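Local coordinates for vacuolar protein sorting-associated protein 54 (Mus musculus, PDB 3N1E) that probably acts, as a subunit of the GARP tethering complex, in retrograde transport from endosomes to the trans-Golgi network, and is represented here by its C-terminal helical domain, at residues M61-H65 against L80-I84; D33-D37 against S87-H91. One frame throughout, in Å; residues are numbered along the deposited sequence. Where two conformers were deposited one is given.

Contact 1. Residues M61-H65 against L80-I84; sequences MTKMH and LFLRI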
loop_
_atom_site.group_PDB
_atom_site.type_symbol
_atom_site.label_atom_id
_atom_site.label_comp_id
_atom_site.label_asym_id
_atom_site.label_seq_id
_atom_site.Cartn_x
_atom_site.Cartn_y
_atom_site.Cartn_z
ATOM N N MET A 61 -2.993 6.349 3.520
ATOM C CA MET A 61 -3.236 4.909 3.533
ATOM C C MET A 61 -4.344 4.578 4.534
ATOM O O MET A 61 -5.230 3.768 4.273
ATOM C CB MET A 61 -1.943 4.164 3.905
ATOM C CG MET A 61 -0.846 4.256 2.856
ATOM S SD MET A 61 -1.143 3.074 1.553
ATOM C CE MET A 61 -2.892 3.357 1.346
ATOM N N THR A 62 -4.280 5.225 5.692
ATOM C CA THR A 62 -5.282 5.079 6.744
ATOM C C THR A 62 -6.646 5.564 6.261
ATOM O O THR A 62 -7.660 4.905 6.453
ATOM C CB THR A 62 -4.855 5.884 7.995
ATOM O OG1 THR A 62 -3.706 5.254 8.569
ATOM C CG2 THR A 62 -5.970 5.978 9.034
ATOM N N LYS A 63 -6.651 6.741 5.638
ATOM C CA LYS A 63 -7.908 7.323 5.180
ATOM C C LYS A 63 -8.510 6.457 4.072
ATOM O O LYS A 63 -9.733 6.304 3.999
ATOM C CB LYS A 63 -7.709 8.761 4.686
ATOM C CG LYS A 63 -7.491 9.776 5.774
ATOM C CD LYS A 63 -8.769 10.139 6.518
ATOM C CE LYS A 63 -8.509 11.309 7.473
ATOM N NZ LYS A 63 -9.289 11.165 8.741
ATOM N N MET A 64 -7.647 5.903 3.223
ATOM C CA MET A 64 -8.101 5.027 2.139
ATOM C C MET A 64 -8.765 3.785 2.733
ATOM O O MET A 64 -9.843 3.372 2.289
ATOM C CB MET A 64 -6.946 4.593 1.254
ATOM C CG MET A 64 -7.429 3.742 0.097
ATOM S SD MET A 64 -6.089 3.179 -0.907
ATOM C CE MET A 64 -5.571 1.681 -0.092
ATOM N N HIS A 65 -8.147 3.226 3.770
ATOM C CA HIS A 65 -8.668 2.018 4.398
ATOM C C HIS A 65 -10.041 2.319 5.010
ATOM O O HIS A 65 -10.980 1.526 4.864
ATOM C CB HIS A 65 -7.690 1.541 5.475
ATOM C CG HIS A 65 -8.103 0.278 6.161
ATOM N ND1 HIS A 65 -8.903 0.269 7.288
ATOM C CD2 HIS A 65 -7.829 -1.018 5.883
ATOM C CE1 HIS A 65 -9.103 -0.980 7.671
ATOM N NE2 HIS A 65 -8.462 -1.779 6.838
ATOM N N LEU A 80 -5.826 -5.180 -2.531
ATOM C CA LEU A 80 -5.649 -3.774 -2.850
ATOM C C LEU A 80 -4.405 -3.241 -2.156
ATOM O O LEU A 80 -3.579 -2.570 -2.788
ATOM C CB LEU A 80 -6.873 -2.964 -2.424
ATOM C CG LEU A 80 -6.764 -1.454 -2.466
ATOM C CD1 LEU A 80 -6.548 -0.935 -3.885
ATOM C CD2 LEU A 80 -8.010 -0.809 -1.821
ATOM N N PHE A 81 -4.276 -3.551 -0.873
ATOM C CA PHE A 81 -3.130 -3.063 -0.117
ATOM C C PHE A 81 -1.820 -3.672 -0.554
ATOM O O PHE A 81 -0.800 -2.996 -0.483
ATOM C CB PHE A 81 -3.356 -3.126 1.411
ATOM C CG PHE A 81 -4.037 -1.902 1.932
ATOM C CD1 PHE A 81 -3.293 -0.809 2.413
ATOM C CD2 PHE A 81 -5.418 -1.798 1.865
ATOM C CE1 PHE A 81 -3.942 0.363 2.862
ATOM C CE2 PHE A 81 -6.069 -0.639 2.300
ATOM C CZ PHE A 81 -5.328 0.438 2.806
ATOM N N LEU A 82 -1.839 -4.916 -1.046
ATOM C CA LEU A 82 -0.614 -5.477 -1.638
ATOM C C LEU A 82 -0.180 -4.712 -2.888
ATOM O O LEU A 82 1.006 -4.488 -3.072
ATOM C CB LEU A 82 -0.757 -6.977 -1.930
ATOM C CG LEU A 82 -0.823 -7.788 -0.644
ATOM C CD1 LEU A 82 -1.297 -9.190 -1.032
ATOM C CD2 LEU A 82 0.553 -7.879 0.097
ATOM N N ARG A 83 -1.138 -4.278 -3.712
ATOM C CA ARG A 83 -0.831 -3.464 -4.897
ATOM C C ARG A 83 -0.334 -2.067 -4.538
ATOM O O ARG A 83 0.593 -1.537 -5.165
ATOM C CB ARG A 83 -2.049 -3.353 -5.847
ATOM C CG ARG A 83 -2.515 -4.706 -6.350
ATOM C CD ARG A 83 -3.535 -4.631 -7.503
ATOM N NE ARG A 83 -3.366 -5.868 -8.293
ATOM C CZ ARG A 83 -4.146 -6.270 -9.293
ATOM N NH1 ARG A 83 -5.205 -5.552 -9.666
ATOM N NH2 ARG A 83 -3.873 -7.419 -9.913
ATOM N N ILE A 84 -0.988 -1.451 -3.571
ATOM C CA ILE A 84 -0.568 -0.145 -3.067
ATOM C C ILE A 84 0.861 -0.280 -2.523
ATOM O O ILE A 84 1.731 0.527 -2.841
ATOM C CB ILE A 84 -1.490 0.356 -1.915
ATOM C CG1 ILE A 84 -2.930 0.638 -2.389
ATOM C CG2 ILE A 84 -0.893 1.584 -1.235
ATOM C CD1 ILE A 84 -3.072 1.354 -3.656
#
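Met-61 to His-65 and Leu-80 to Ile-84 run nearly antiparallel, at 158°, with the axes of the two short helical segments 12.3 Å apart. That is too wide for backbone to meet backbone, so long side chains span the interval, and the Phe-81 ring lies between Met-61, Met-64 and His-65. One backbone atom takes part: Met-61 O sits at the ring's edge, in its plane, 3.6 Å from Phe-81 CZ. Met-64 comes from the opposite direction, extended with CG anti to the backbone N (chi1 -177°) and bent at the last torsion to lay CE over one face, offset toward the rim, a CH-pi contact whose exact closeness is doubtful. Met-64 CE also touches Leu-80 CD2 at 3.9 Å and Ile-84 CG1 at 3.7 Å. Met-61 has two conformers; the one described folds back at chi2 and chi3 and slides past Phe-81 and Ile-84, its SD 5.2 Å from the Phe-81 centroid. Both sulfurs, Met-61 SD and Met-64 SD, stand oblique to the ring. His-65 CB also meets it obliquely, 3.7 Å from Phe-81 CZ, the two ring planes making 62°. His-65 NE2 hydrogen-bonds the backbone O of Lys-127. Leu-129 and Leu-132 add to the cover of Phe-81, while Val-29 and Phe-36 pack on Ile-84. The arrangement is Met-aromatic packing in the buried core of an alpha-helical bundle.

Contact 2. Residues D33-D37 against S87-H91; sequences DSLFD and SYKLH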
loop_
_atom_site.group_PDB
_atom_site.type_symbol
_atom_site.label_atom_id
_atom_site.label_comp_id
_atom_site.label_asym_id
_atom_site.label_seq_id
_atom_site.Cartn_x
_atom_site.Cartn_y
_atom_site.Cartn_z
ATOM N N ASP A 33 -0.495 5.634 -6.471
ATOM C CA ASP A 33 0.792 5.643 -7.178
ATOM C C ASP A 33 1.270 7.074 -7.480
ATOM O O ASP A 33 2.449 7.393 -7.286
ATOM C CB ASP A 33 0.709 4.802 -8.453
ATOM C CG ASP A 33 1.990 4.830 -9.238
ATOM O OD1 ASP A 33 2.944 4.157 -8.788
ATOM O OD2 ASP A 33 2.035 5.546 -10.273
ATOM N N SER A 34 0.347 7.946 -7.920
ATOM C CA SER A 34 0.705 9.328 -8.202
ATOM C C SER A 34 1.089 10.101 -6.937
ATOM O O SER A 34 2.054 10.875 -6.943
ATOM C CB SER A 34 -0.414 10.015 -8.995
ATOM O OG SER A 34 -0.594 9.367 -10.238
ATOM N N LEU A 35 0.377 9.861 -5.834
ATOM C CA LEU A 35 0.747 10.427 -4.530
ATOM C C LEU A 35 2.144 10.003 -4.086
ATOM O O LEU A 35 2.958 10.849 -3.663
ATOM C CB LEU A 35 -0.293 10.012 -3.468
ATOM C CG LEU A 35 0.036 10.527 -2.059
ATOM C CD1 LEU A 35 -0.197 12.057 -1.935
ATOM C CD2 LEU A 35 -0.763 9.731 -1.030
ATOM N N PHE A 36 2.424 8.705 -4.177
ATOM C CA PHE A 36 3.748 8.183 -3.813
ATOM C C PHE A 36 4.853 8.780 -4.674
ATOM O O PHE A 36 5.917 9.094 -4.162
ATOM C CB PHE A 36 3.795 6.657 -3.877
ATOM C CG PHE A 36 2.799 5.969 -2.974
ATOM C CD1 PHE A 36 2.279 6.606 -1.848
ATOM C CD2 PHE A 36 2.417 4.651 -3.243
ATOM C CE1 PHE A 36 1.337 5.943 -0.981
ATOM C CE2 PHE A 36 1.511 3.973 -2.403
ATOM C CZ PHE A 36 0.980 4.616 -1.263
ATOM N N ASP A 37 4.611 8.916 -5.982
ATOM C CA ASP A 37 5.617 9.500 -6.862
ATOM C C ASP A 37 5.869 10.941 -6.429
ATOM O O ASP A 37 7.011 11.351 -6.294
ATOM C CB ASP A 37 5.194 9.447 -8.340
ATOM C CG ASP A 37 6.132 10.287 -9.247
ATOM O OD1 ASP A 37 7.338 9.977 -9.289
ATOM O OD2 ASP A 37 5.676 11.267 -9.882
ATOM N N SER A 87 3.471 -0.395 -5.267
ATOM C CA SER A 87 3.725 0.942 -5.784
ATOM C C SER A 87 4.615 1.764 -4.847
ATOM O O SER A 87 5.551 2.411 -5.293
ATOM C CB SER A 87 2.393 1.684 -6.009
ATOM O OG SER A 87 2.634 3.051 -6.328
ATOM N N TYR A 88 4.299 1.743 -3.552
ATOM C CA TYR A 88 5.112 2.415 -2.569
ATOM C C TYR A 88 6.589 1.966 -2.654
ATOM O O TYR A 88 7.502 2.800 -2.706
ATOM C CB TYR A 88 4.525 2.161 -1.174
ATOM C CG TYR A 88 5.431 2.562 -0.044
ATOM C CD1 TYR A 88 6.194 1.608 0.613
ATOM C CD2 TYR A 88 5.531 3.890 0.352
ATOM C CE1 TYR A 88 7.046 1.981 1.670
ATOM C CE2 TYR A 88 6.358 4.264 1.403
ATOM C CZ TYR A 88 7.107 3.312 2.037
ATOM O OH TYR A 88 7.927 3.685 3.086
ATOM N N LYS A 89 6.811 0.662 -2.685
ATOM C CA LYS A 89 8.161 0.110 -2.722
ATOM C C LYS A 89 8.878 0.539 -3.995
ATOM O O LYS A 89 10.058 0.842 -3.943
ATOM C CB LYS A 89 8.158 -1.415 -2.627
ATOM C CG LYS A 89 7.772 -1.897 -1.228
ATOM C CD LYS A 89 7.971 -3.409 -1.055
ATOM C CE LYS A 89 7.095 -4.191 -1.981
ATOM N NZ LYS A 89 7.448 -5.646 -1.828
ATOM N N LEU A 90 8.163 0.583 -5.120
ATOM C CA LEU A 90 8.832 0.954 -6.386
ATOM C C LEU A 90 9.339 2.392 -6.295
ATOM O O LEU A 90 10.487 2.689 -6.678
ATOM C CB LEU A 90 7.884 0.721 -7.596
ATOM C CG LEU A 90 8.361 1.152 -8.987
ATOM C CD1 LEU A 90 7.749 0.225 -10.061
ATOM C CD2 LEU A 90 7.994 2.615 -9.239
ATOM N N HIS A 91 8.487 3.295 -5.792
ATOM C CA HIS A 91 8.863 4.695 -5.702
ATOM C C HIS A 91 9.920 4.944 -4.634
ATOM O O HIS A 91 10.810 5.784 -4.829
ATOM C CB HIS A 91 7.625 5.567 -5.514
ATOM C CG HIS A 91 6.749 5.581 -6.726
ATOM N ND1 HIS A 91 7.131 6.196 -7.902
ATOM C CD2 HIS A 91 5.529 5.044 -6.953
ATOM C CE1 HIS A 91 6.180 6.026 -8.806
ATOM N NE2 HIS A 91 5.194 5.337 -8.252
HETATM O O HOH W 1 9.127 8.083 -8.390
#
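Asp-33 opens the contact by taking two hydrogen bonds on a single carboxylate oxygen. Its CG is anti to the backbone N, which carries OD1 across to helix 74-98. Ser-87 OG donates to Asp-33 OD1 at 2.7 Å, and the bond falls on the anti lone pair of OD1, the one away from OD2. His-91 NE2 gives the second bond, 2.6 Å to the same Asp-33 OD1; it arrives from above the carboxylate, 46° out of its plane, although OD1 lies almost in the plane of the imidazole. Two donors thus grip the one oxygen from different directions, which restrains its position, and the acid would probably favour a positively charged His-91.

One turn on, Phe-36 points toward helix 74-98. The edge of its ring meets Ser-87 OG, with Phe-36 CD2 at 3.5 Å, and its CE2 lies 3.7 Å from Tyr-88 CB. The Tyr-88 ring turns its edge to the Phe-36 face in a T-shaped pair, planes at 81°, and also stacks on Tyr-119. Ile-57 and Met-61 of helix 52-68 pack on Phe-36 as well.

Asp-37 lays its CB over one face of the His-91 ring, 3.6 Å from CE1, and Leu-90 CD2 covers the opposite face. Water 1 joins the polar ends, 2.8 Å from both Asp-37 OD1 and His-91 ND1. His-91 is therefore held at both nitrogens, by a carboxylate at one and a water at the other. Two helices running the same way at 25°, joined by a His-carboxylate hydrogen bond beside an aromatic pair, make a partly buried interface of the helical bundle.

Overall arrangement
Both contacts use helix 74-98, contact 1 against helix 52-68 and contact 2 against helix 17-40, so this one helix packs on two others that follow each other in the chain. Contact 1 lies nested within the loop closed by contact 2, their centres about 12 Å apart. They meet through Phe-36, whose ring touches Met-61 and the backbone O of Ile-84. Contact 1 is wholly buried, with no hydrogen bond between its segments: thioethers, aliphatic carbons, a phenyl ring and the flank of an imidazole bridge the widely spaced antiparallel helices. Closer and roughly parallel, contact 2 keeps an apolar inner side at Phe-36 and Tyr-88 and adds polar groups on its more exposed side.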